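Local coordinates for aminopeptidase N (Francisella tularensis subsp. tularensis, PDB 5DLL), which is a zinc-dependent aminopeptidase of the M1 family that releases N-terminal amino acids from peptides and probably serves in the breakdown of intracellular peptides, at residues Y17-K22 with R377-I382; T321-F326 with A427-D432; K417-R422 with V434-D439. All coordinates share one frame; numbering follows the deposited sequence.

Interaction 1 (Y17-K22 with R377-I382); sequences YLKDYK and RPESYI
Tyr17 and Ser380 form a non-hydrogen-bonded pair in a minimal antiparallel sheet that joins strand 16-17, close to the start of the modelled chain, to strand 380-381 of the M1 peptidase domain. Their side chains share one face of the sheet, where Tyr17 CD1 lies 3.8 Å from Ser380 CB, the ring meeting the serine obliquely. One residue on, where the chain turns into the 3-10 segment 18-20, Leu18 N donates to Glu379 O at 3.1 Å. The same carbonyl oxygen receives a CA-H...O contact from Tyr17 CA (3.6 Å). With CG anti to its backbone N (chi1 176°), Leu18 reaches toward 377-379: CD2 sits 3.6 Å from Pro378 O and 3.9 Å from Arg377 CD. The Glu379 chain, bent at chi2 (-78°), crosses this leucine at about a right angle and brings OE2 against its CG and CD2. Lys19 NZ stays 5.8 Å from Glu379 OE1, opposite charges without direct contact. The contact is largely at the surface. Leu18 also rests on Asp324 and Phe326 in the loop before helix 328-346, while Arg377 reaches Asp431 at the start of helix 430-439 through a salt bridge.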
loop_
_atom_site.group_PDB
_atom_site.type_symbol
_atom_site.label_atom_id
_atom_site.label_comp_id
_atom_site.label_asym_id
_atom_site.label_seq_id
_atom_site.Cartn_x
_atom_site.Cartn_y
_atom_site.Cartn_z
ATOM N N TYR A 17 -20.848 -13.467 10.080
ATOM C CA TYR A 17 -20.708 -14.388 8.946
ATOM C C TYR A 17 -21.268 -13.820 7.643
ATOM O O TYR A 17 -22.362 -13.261 7.621
ATOM C CB TYR A 17 -21.392 -15.723 9.261
ATOM C CG TYR A 17 -20.724 -16.497 10.376
ATOM C CD1 TYR A 17 -19.604 -17.290 10.122
ATOM C CD2 TYR A 17 -21.201 -16.431 11.687
ATOM C CE1 TYR A 17 -18.980 -17.994 11.136
ATOM C CE2 TYR A 17 -20.582 -17.132 12.708
ATOM C CZ TYR A 17 -19.472 -17.914 12.424
ATOM O OH TYR A 17 -18.849 -18.619 13.427
ATOM N N LEU A 18 -20.514 -13.994 6.558
ATOM C CA LEU A 18 -20.909 -13.510 5.230
ATOM C C LEU A 18 -22.240 -14.101 4.752
ATOM O O LEU A 18 -23.052 -13.397 4.150
ATOM C CB LEU A 18 -19.804 -13.813 4.208
ATOM C CG LEU A 18 -20.067 -13.475 2.733
ATOM C CD1 LEU A 18 -20.452 -12.013 2.545
ATOM C CD2 LEU A 18 -18.853 -13.821 1.883
ATOM N N LYS A 19 -22.456 -15.388 5.023
ATOM C CA LYS A 19 -23.701 -16.069 4.644
ATOM C C LYS A 19 -24.932 -15.542 5.393
ATOM O O LYS A 19 -26.062 -15.794 4.975
ATOM C CB LYS A 19 -23.572 -17.581 4.855
ATOM C CG LYS A 19 -23.536 -18.010 6.315
ATOM C CD LYS A 19 -22.910 -19.387 6.475
ATOM C CE LYS A 19 -23.027 -19.892 7.904
ATOM N NZ LYS A 19 -22.330 -19.011 8.883
ATOM N N ASP A 20 -24.715 -14.821 6.493
ATOM C CA ASP A 20 -25.812 -14.203 7.246
ATOM C C ASP A 20 -26.353 -12.907 6.634
ATOM O O ASP A 20 -27.342 -12.369 7.136
ATOM C CB ASP A 20 -25.378 -13.916 8.691
ATOM C CG ASP A 20 -25.129 -15.179 9.494
ATOM O OD1 ASP A 20 -25.606 -16.261 9.077
ATOM O OD2 ASP A 20 -24.464 -15.083 10.552
ATOM N N TYR A 21 -25.727 -12.397 5.573
ATOM C CA TYR A 21 -26.131 -11.107 5.022
ATOM C C TYR A 21 -27.618 -11.091 4.663
ATOM O O TYR A 21 -28.114 -11.979 3.968
ATOM C CB TYR A 21 -25.297 -10.703 3.792
ATOM C CG TYR A 21 -25.847 -9.459 3.104
ATOM C CD1 TYR A 21 -25.505 -8.173 3.547
ATOM C CD2 TYR A 21 -26.742 -9.566 2.037
ATOM C CE1 TYR A 21 -26.024 -7.039 2.932
ATOM C CE2 TYR A 21 -27.267 -8.437 1.422
ATOM C CZ TYR A 21 -26.908 -7.180 1.873
ATOM O OH TYR A 21 -27.436 -6.074 1.251
ATOM N N LYS A 22 -28.312 -10.077 5.176
ATOM C CA LYS A 22 -29.669 -9.749 4.764
ATOM C C LYS A 22 -29.683 -8.277 4.375
ATOM O O LYS A 22 -29.081 -7.455 5.071
ATOM C CB LYS A 22 -30.660 -9.968 5.908
ATOM C CG LYS A 22 -31.274 -11.357 5.972
ATOM C CD LYS A 22 -32.299 -11.424 7.095
ATOM C CE LYS A 22 -32.804 -12.840 7.333
ATOM N NZ LYS A 22 -33.734 -13.304 6.268
ATOM N N ARG A 377 -11.854 -12.805 0.029
ATOM C CA ARG A 377 -13.193 -12.604 0.583
ATOM C C ARG A 377 -13.460 -13.682 1.641
ATOM O O ARG A 377 -13.916 -14.787 1.311
ATOM C CB ARG A 377 -14.260 -12.645 -0.513
ATOM C CG ARG A 377 -15.663 -12.321 -0.013
ATOM C CD ARG A 377 -16.710 -12.565 -1.082
ATOM N NE ARG A 377 -16.652 -13.940 -1.567
ATOM C CZ ARG A 377 -17.173 -14.371 -2.714
ATOM N NH1 ARG A 377 -17.827 -13.541 -3.527
ATOM N NH2 ARG A 377 -17.036 -15.651 -3.047
ATOM N N PRO A 378 -13.160 -13.368 2.919
ATOM C CA PRO A 378 -13.423 -14.294 4.023
ATOM C C PRO A 378 -14.911 -14.611 4.195
ATOM O O PRO A 378 -15.761 -13.853 3.722
ATOM C CB PRO A 378 -12.897 -13.540 5.253
ATOM C CG PRO A 378 -11.929 -12.543 4.721
ATOM C CD PRO A 378 -12.468 -12.147 3.382
ATOM N N GLU A 379 -15.206 -15.731 4.857
ATOM C CA GLU A 379 -16.585 -16.117 5.191
ATOM C C GLU A 379 -16.963 -15.708 6.626
ATOM O O GLU A 379 -18.097 -15.938 7.059
ATOM C CB GLU A 379 -16.787 -17.631 4.991
ATOM C CG GLU A 379 -17.110 -18.044 3.556
ATOM C CD GLU A 379 -18.561 -17.783 3.166
ATOM O OE1 GLU A 379 -19.474 -18.323 3.828
ATOM O OE2 GLU A 379 -18.797 -17.045 2.186
ATOM N N SER A 380 -16.015 -15.106 7.349
ATOM C CA SER A 380 -16.241 -14.669 8.722
ATOM C C SER A 380 -15.224 -13.623 9.153
ATOM O O SER A 380 -14.138 -13.534 8.578
ATOM C CB SER A 380 -16.139 -15.856 9.678
ATOM O OG SER A 380 -14.813 -16.359 9.714
ATOM N N TYR A 381 -15.583 -12.846 10.175
ATOM C CA TYR A 381 -14.639 -11.948 10.850
ATOM C C TYR A 381 -15.079 -11.608 12.281
ATOM O O TYR A 381 -16.237 -11.815 12.659
ATOM C CB TYR A 381 -14.403 -10.667 10.027
ATOM C CG TYR A 381 -15.419 -9.551 10.220
ATOM C CD1 TYR A 381 -16.655 -9.585 9.584
ATOM C CD2 TYR A 381 -15.125 -8.446 11.013
ATOM C CE1 TYR A 381 -17.578 -8.560 9.745
ATOM C CE2 TYR A 381 -16.038 -7.417 11.185
ATOM C CZ TYR A 381 -17.263 -7.476 10.546
ATOM O OH TYR A 381 -18.175 -6.458 10.713
ATOM N N ILE A 382 -14.130 -11.090 13.060
ATOM C CA ILE A 382 -14.342 -10.699 14.455
ATOM C C ILE A 382 -14.322 -9.171 14.568
ATOM O O ILE A 382 -15.294 -8.560 15.013
ATOM C CB ILE A 382 -13.254 -11.295 15.380
ATOM C CG1 ILE A 382 -13.215 -12.827 15.258
ATOM C CG2 ILE A 382 -13.491 -10.875 16.827
ATOM C CD1 ILE A 382 -11.947 -13.455 15.802
#

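Interaction 2 (T321-F326 with A427-D432); sequences TCRDWF and AVTCDD
Arg323 extends from its backbone with CG opposite the backbone N (chi1 -176°) and bends at chi3 (73°), which lays its guanidinium alongside Thr429. The two side chains run side by side in the same direction, and Thr429 CG2 sits over one guanidinium face, off centre and 3.6 Å from Arg323 CZ. The flat group is fixed from its edge by Asp324: Arg323 NE and NH2 both bond Asp324 OD2 in the guanidinium plane, NH2 at 2.8 Å as a salt bridge. Asp324 OD1 uses its anti lone pair for Phe326 N, an Asx turn, so both carboxylate oxygens are engaged. The backbones of 321-322 and 427-428 pair in parallel. Val428 N donates to Thr321 O at 2.9 Å, and Val428 O in turn accepts from Arg323 N at 3.1 Å. Thr321 CG2 and the Ala427 methyl pack together on one face of the strands, whereas Thr321 OG1 bonds Tyr197 OH. Thr429 then opens helix 430-439 as its N-cap: Asp432 N donates to Thr429 OG1 (3.2 Å), and Thr429 N donates to Asp432 OD2 (2.9 Å), the reciprocal bonds of a capping box. This two-stranded parallel sheet leading into a capped helix belongs to the M1 peptidase domain, close to its zinc site: the Cys322 side chain is about 10 Å from the zinc ion.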
loop_
_atom_site.group_PDB
_atom_site.type_symbol
_atom_site.label_atom_id
_atom_site.label_comp_id
_atom_site.label_asym_id
_atom_site.label_seq_id
_atom_site.Cartn_x
_atom_site.Cartn_y
_atom_site.Cartn_z
ATOM N N THR A 321 -20.035 1.303 -4.516
ATOM C CA THR A 321 -19.402 0.903 -3.252
ATOM C C THR A 321 -19.532 -0.603 -2.961
ATOM O O THR A 321 -20.078 -1.361 -3.764
ATOM C CB THR A 321 -19.964 1.731 -2.066
ATOM O OG1 THR A 321 -19.089 1.615 -0.936
ATOM C CG2 THR A 321 -21.384 1.293 -1.677
ATOM N N CYS A 322 -18.998 -1.028 -1.818
ATOM C CA CYS A 322 -19.140 -2.411 -1.361
ATOM C C CYS A 322 -20.459 -2.596 -0.602
ATOM O O CYS A 322 -20.878 -1.720 0.151
ATOM C CB CYS A 322 -17.944 -2.831 -0.487
ATOM S SG CYS A 322 -17.521 -1.722 0.888
ATOM N N ARG A 323 -21.106 -3.742 -0.819
ATOM C CA ARG A 323 -22.371 -4.089 -0.159
ATOM C C ARG A 323 -22.161 -4.359 1.326
ATOM O O ARG A 323 -22.965 -3.940 2.167
ATOM C CB ARG A 323 -22.964 -5.328 -0.822
ATOM C CG ARG A 323 -24.322 -5.756 -0.294
ATOM C CD ARG A 323 -24.647 -7.169 -0.745
ATOM N NE ARG A 323 -23.848 -8.163 -0.030
ATOM C CZ ARG A 323 -23.967 -9.481 -0.179
ATOM N NH1 ARG A 323 -24.860 -9.993 -1.025
ATOM N NH2 ARG A 323 -23.188 -10.296 0.527
ATOM N N ASP A 324 -21.084 -5.080 1.631
ATOM C CA ASP A 324 -20.674 -5.352 3.004
ATOM C C ASP A 324 -19.148 -5.303 3.092
ATOM O O ASP A 324 -18.476 -5.151 2.076
ATOM C CB ASP A 324 -21.212 -6.713 3.452
ATOM C CG ASP A 324 -20.772 -7.846 2.539
ATOM O OD1 ASP A 324 -19.547 -8.064 2.408
ATOM O OD2 ASP A 324 -21.649 -8.520 1.956
ATOM N N TRP A 325 -18.600 -5.446 4.295
ATOM C CA TRP A 325 -17.154 -5.309 4.496
ATOM C C TRP A 325 -16.341 -6.574 4.178
ATOM O O TRP A 325 -15.116 -6.553 4.284
ATOM C CB TRP A 325 -16.861 -4.837 5.922
ATOM C CG TRP A 325 -17.492 -3.512 6.233
ATOM C CD1 TRP A 325 -18.531 -3.276 7.089
ATOM C CD2 TRP A 325 -17.136 -2.242 5.673
ATOM N NE1 TRP A 325 -18.836 -1.935 7.103
ATOM C CE2 TRP A 325 -17.996 -1.278 6.243
ATOM C CE3 TRP A 325 -16.170 -1.826 4.750
ATOM C CZ2 TRP A 325 -17.917 0.078 5.918
ATOM C CZ3 TRP A 325 -16.092 -0.478 4.427
ATOM C CH2 TRP A 325 -16.961 0.459 5.008
ATOM N N PHE A 326 -17.009 -7.663 3.790
ATOM C CA PHE A 326 -16.315 -8.853 3.257
ATOM C C PHE A 326 -15.899 -8.581 1.809
ATOM O O PHE A 326 -14.965 -9.188 1.273
ATOM C CB PHE A 326 -17.215 -10.097 3.300
ATOM C CG PHE A 326 -17.705 -10.457 4.678
ATOM C CD1 PHE A 326 -18.899 -9.941 5.168
ATOM C CD2 PHE A 326 -16.980 -11.329 5.478
ATOM C CE1 PHE A 326 -19.356 -10.279 6.433
ATOM C CE2 PHE A 326 -17.429 -11.675 6.743
ATOM C CZ PHE A 326 -18.621 -11.149 7.221
ATOM N N ALA A 427 -24.427 -0.556 -4.018
ATOM C CA ALA A 427 -23.448 -1.264 -3.206
ATOM C C ALA A 427 -23.472 -2.724 -3.641
ATOM O O ALA A 427 -24.509 -3.382 -3.555
ATOM C CB ALA A 427 -23.793 -1.130 -1.736
ATOM N N VAL A 428 -22.334 -3.229 -4.104
ATOM C CA VAL A 428 -22.303 -4.493 -4.839
ATOM C C VAL A 428 -21.243 -5.463 -4.328
ATOM O O VAL A 428 -20.420 -5.112 -3.482
ATOM C CB VAL A 428 -22.096 -4.239 -6.352
ATOM C CG1 VAL A 428 -23.152 -3.268 -6.870
ATOM C CG2 VAL A 428 -20.690 -3.719 -6.641
ATOM N N THR A 429 -21.283 -6.684 -4.857
ATOM C CA THR A 429 -20.375 -7.753 -4.452
ATOM C C THR A 429 -19.254 -8.003 -5.456
ATOM O O THR A 429 -19.297 -7.525 -6.588
ATOM C CB THR A 429 -21.128 -9.082 -4.234
ATOM O OG1 THR A 429 -21.499 -9.649 -5.499
ATOM C CG2 THR A 429 -22.370 -8.861 -3.391
ATOM N N CYS A 430 -18.265 -8.780 -5.018
ATOM C CA CYS A 430 -17.156 -9.221 -5.861
ATOM C C CYS A 430 -17.656 -10.025 -7.068
ATOM O O CYS A 430 -17.045 -9.987 -8.139
ATOM C CB CYS A 430 -16.179 -10.083 -5.046
ATOM S SG CYS A 430 -15.254 -9.209 -3.751
ATOM N N ASP A 431 -18.755 -10.755 -6.888
ATOM C CA ASP A 431 -19.374 -11.501 -7.984
ATOM C C ASP A 431 -20.000 -10.577 -9.025
ATOM O O ASP A 431 -19.981 -10.889 -10.215
ATOM C CB ASP A 431 -20.415 -12.500 -7.457
ATOM C CG ASP A 431 -19.789 -13.823 -7.025
ATOM O OD1 ASP A 431 -18.671 -13.809 -6.459
ATOM O OD2 ASP A 431 -20.416 -14.881 -7.259
ATOM N N ASP A 432 -20.549 -9.444 -8.588
ATOM C CA ASP A 432 -21.110 -8.453 -9.518
ATOM C C ASP A 432 -20.050 -7.863 -10.465
ATOM O O ASP A 432 -20.347 -7.555 -11.621
ATOM C CB ASP A 432 -21.818 -7.322 -8.756
ATOM C CG ASP A 432 -23.082 -7.788 -8.043
ATOM O OD1 ASP A 432 -23.903 -8.498 -8.663
ATOM O OD2 ASP A 432 -23.262 -7.425 -6.859
#

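Interaction 3 (K417-R422 with V434-D439); sequences KLYFER and VNAMAD
Arg422 and Asp439 meet at about a right angle across two helices, the guanidinium and carboxylate planes turned 66° apart. Asp439 OD2 lies at the guanidinium edge, near its plane, and takes a hydrogen bond from Arg422 NH2 at 3.0 Å, part of a salt bridge; NH1 adds a weak second bond to the same oxygen. Arg422 NH2 meets this oxygen on its anti side, out of the carboxylate plane. An extended chain from CG to NE carries the Arg422 head to the second helix, so that Arg422 NH1 also comes obliquely against the backbone there, 3.6 Å from Asn435 C. Leu418, one turn earlier on the same helix as the arginine, places CD2 over the centre of one guanidinium face of Arg422, 3.8 Å above its plane. The same methyl also touches Ala436 O of the second helix (3.6 Å), so Leu418 CD2 contacts both the guanidinium face and the helix backbone.

The apolar part centres on Ala436, whose small side chain lets the backbones come close. Its CB rests 3.7 Å from Tyr419 CA and 4.0 Å from Tyr419 CB, with the methyl near the plane of the tyrosine ring, at its edge. Tyr419 CG stands anti to the backbone N (chi1 177°), directing the ring past the alanine; the ring also meets Phe433 edge-to-face. The axes of the two short helical segments approach to 8.5 Å and run at 125°, closer to antiparallel than to parallel. Asn435, at the margin, turns its OD1 to Lys449 NZ. Here the end of the long helix 390-423 packs on helix 430-439, which follows it after a short link containing strand 427-428; Met437, on another side of the second helix, packs on Ile403, Leu407 and Phe412 of helix 390-423.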
loop_
_atom_site.group_PDB
_atom_site.type_symbol
_atom_site.label_atom_id
_atom_site.label_comp_id
_atom_site.label_asym_id
_atom_site.label_seq_id
_atom_site.Cartn_x
_atom_site.Cartn_y
_atom_site.Cartn_z
ATOM N N LYS A 417 -16.822 -0.149 -18.201
ATOM C CA LYS A 417 -17.940 0.578 -18.800
ATOM C C LYS A 417 -19.291 -0.020 -18.370
ATOM O O LYS A 417 -20.190 0.712 -17.947
ATOM C CB LYS A 417 -17.795 0.560 -20.331
ATOM C CG LYS A 417 -18.850 1.338 -21.106
ATOM C CD LYS A 417 -18.446 2.784 -21.343
ATOM C CE LYS A 417 -19.484 3.511 -22.186
ATOM N NZ LYS A 417 -19.007 4.848 -22.632
ATOM N N LEU A 418 -19.416 -1.345 -18.467
ATOM C CA LEU A 418 -20.652 -2.047 -18.094
ATOM C C LEU A 418 -20.860 -2.090 -16.580
ATOM O O LEU A 418 -21.989 -1.991 -16.102
ATOM C CB LEU A 418 -20.651 -3.477 -18.645
ATOM C CG LEU A 418 -21.969 -4.252 -18.496
ATOM C CD1 LEU A 418 -23.074 -3.603 -19.320
ATOM C CD2 LEU A 418 -21.796 -5.716 -18.880
ATOM N N TYR A 419 -19.771 -2.260 -15.837
ATOM C CA TYR A 419 -19.811 -2.277 -14.375
ATOM C C TYR A 419 -20.500 -1.032 -13.812
ATOM O O TYR A 419 -21.347 -1.145 -12.933
ATOM C CB TYR A 419 -18.389 -2.413 -13.813
ATOM C CG TYR A 419 -18.279 -2.363 -12.301
ATOM C CD1 TYR A 419 -18.700 -3.434 -11.514
ATOM C CD2 TYR A 419 -17.727 -1.254 -11.658
ATOM C CE1 TYR A 419 -18.590 -3.396 -10.129
ATOM C CE2 TYR A 419 -17.608 -1.207 -10.276
ATOM C CZ TYR A 419 -18.043 -2.279 -9.515
ATOM O OH TYR A 419 -17.930 -2.233 -8.143
ATOM N N PHE A 420 -20.146 0.142 -14.334
ATOM C CA PHE A 420 -20.759 1.399 -13.903
ATOM C C PHE A 420 -22.165 1.569 -14.467
ATOM O O PHE A 420 -23.023 2.149 -13.811
ATOM C CB PHE A 420 -19.889 2.596 -14.297
ATOM C CG PHE A 420 -18.548 2.613 -13.618
ATOM C CD1 PHE A 420 -18.459 2.785 -12.247
ATOM C CD2 PHE A 420 -17.376 2.455 -14.346
ATOM C CE1 PHE A 420 -17.229 2.794 -11.611
ATOM C CE2 PHE A 420 -16.142 2.467 -13.718
ATOM C CZ PHE A 420 -16.070 2.634 -12.346
ATOM N N GLU A 421 -22.402 1.071 -15.678
ATOM C CA GLU A 421 -23.744 1.111 -16.276
ATOM C C GLU A 421 -24.767 0.374 -15.399
ATOM O O GLU A 421 -25.852 0.885 -15.132
ATOM C CB GLU A 421 -23.732 0.540 -17.706
ATOM C CG GLU A 421 -23.209 1.514 -18.765
ATOM C CD GLU A 421 -22.824 0.857 -20.095
ATOM O OE1 GLU A 421 -22.948 -0.380 -20.247
ATOM O OE2 GLU A 421 -22.388 1.591 -21.007
ATOM N N ARG A 422 -24.411 -0.821 -14.942
ATOM C CA ARG A 422 -25.283 -1.591 -14.057
ATOM C C ARG A 422 -25.397 -0.977 -12.666
ATOM O O ARG A 422 -26.496 -0.867 -12.114
ATOM C CB ARG A 422 -24.763 -3.024 -13.904
ATOM C CG ARG A 422 -24.951 -3.895 -15.129
ATOM C CD ARG A 422 -24.363 -5.280 -14.913
ATOM N NE ARG A 422 -24.656 -6.165 -16.038
ATOM C CZ ARG A 422 -24.125 -7.371 -16.219
ATOM N NH1 ARG A 422 -23.252 -7.876 -15.352
ATOM N NH2 ARG A 422 -24.468 -8.080 -17.285
ATOM N N VAL A 434 -17.156 -9.422 -11.444
ATOM C CA VAL A 434 -16.768 -10.489 -12.363
ATOM C C VAL A 434 -17.835 -10.707 -13.440
ATOM O O VAL A 434 -17.504 -10.975 -14.588
ATOM C CB VAL A 434 -16.509 -11.810 -11.607
ATOM C CG1 VAL A 434 -16.249 -12.955 -12.579
ATOM C CG2 VAL A 434 -15.335 -11.651 -10.652
ATOM N N ASN A 435 -19.108 -10.591 -13.066
ATOM C CA ASN A 435 -20.204 -10.740 -14.023
ATOM C C ASN A 435 -20.168 -9.669 -15.115
ATOM O O ASN A 435 -20.326 -9.983 -16.290
ATOM C CB ASN A 435 -21.563 -10.717 -13.310
ATOM C CG ASN A 435 -21.812 -11.958 -12.467
ATOM O OD1 ASN A 435 -21.164 -12.993 -12.638
ATOM N ND2 ASN A 435 -22.759 -11.859 -11.548
ATOM N N ALA A 436 -19.949 -8.415 -14.725
ATOM C CA ALA A 436 -19.853 -7.300 -15.678
ATOM C C ALA A 436 -18.662 -7.476 -16.619
ATOM O O ALA A 436 -18.742 -7.191 -17.817
ATOM C CB ALA A 436 -19.735 -5.978 -14.933
ATOM N N MET A 437 -17.561 -7.950 -16.048
ATOM C CA MET A 437 -16.327 -8.224 -16.778
ATOM C C MET A 437 -16.520 -9.440 -17.704
ATOM O O MET A 437 -15.985 -9.486 -18.815
ATOM C CB MET A 437 -15.205 -8.479 -15.756
ATOM C CG MET A 437 -13.837 -7.888 -16.066
ATOM S SD MET A 437 -13.707 -6.120 -16.392
ATOM C CE MET A 437 -14.796 -5.445 -15.142
ATOM N N ALA A 438 -17.296 -10.416 -17.236
ATOM C CA ALA A 438 -17.636 -11.602 -18.024
ATOM C C ALA A 438 -18.580 -11.247 -19.166
ATOM O O ALA A 438 -18.299 -11.530 -20.328
ATOM C CB ALA A 438 -18.280 -12.660 -17.134
ATOM N N ASP A 439 -19.697 -10.614 -18.816
ATOM C CA ASP A 439 -20.786 -10.364 -19.758
ATOM C C ASP A 439 -20.442 -9.328 -20.830
ATOM O O ASP A 439 -20.894 -9.449 -21.965
ATOM C CB ASP A 439 -22.052 -9.943 -19.002
ATOM C CG ASP A 439 -22.602 -11.051 -18.102
ATOM O OD1 ASP A 439 -22.520 -12.240 -18.485
ATOM O OD2 ASP A 439 -23.123 -10.728 -17.010
#

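How the interactions relate
Interaction 1 is a surface contact, whereas interactions 2 and 3 are partly buried and lie wholly within the M1 peptidase domain. The first two both pair short strands, antiparallel in one and parallel in the other; interaction 3 is helix packing around an alanine, with an ion pair at its margin. Interactions 1 and 2 touch through the Arg377-Asp431 salt bridge and through Phe326, which packs on Pro378 and Tyr381. Interactions 2 and 3 share helix 430-439, its capped start in one and its later turns in the other, and meet where Val428 CG2 lies 3.5 Å from Tyr419 OH. Interactions 1 and 3 do not touch, their centres being about 24 Å apart.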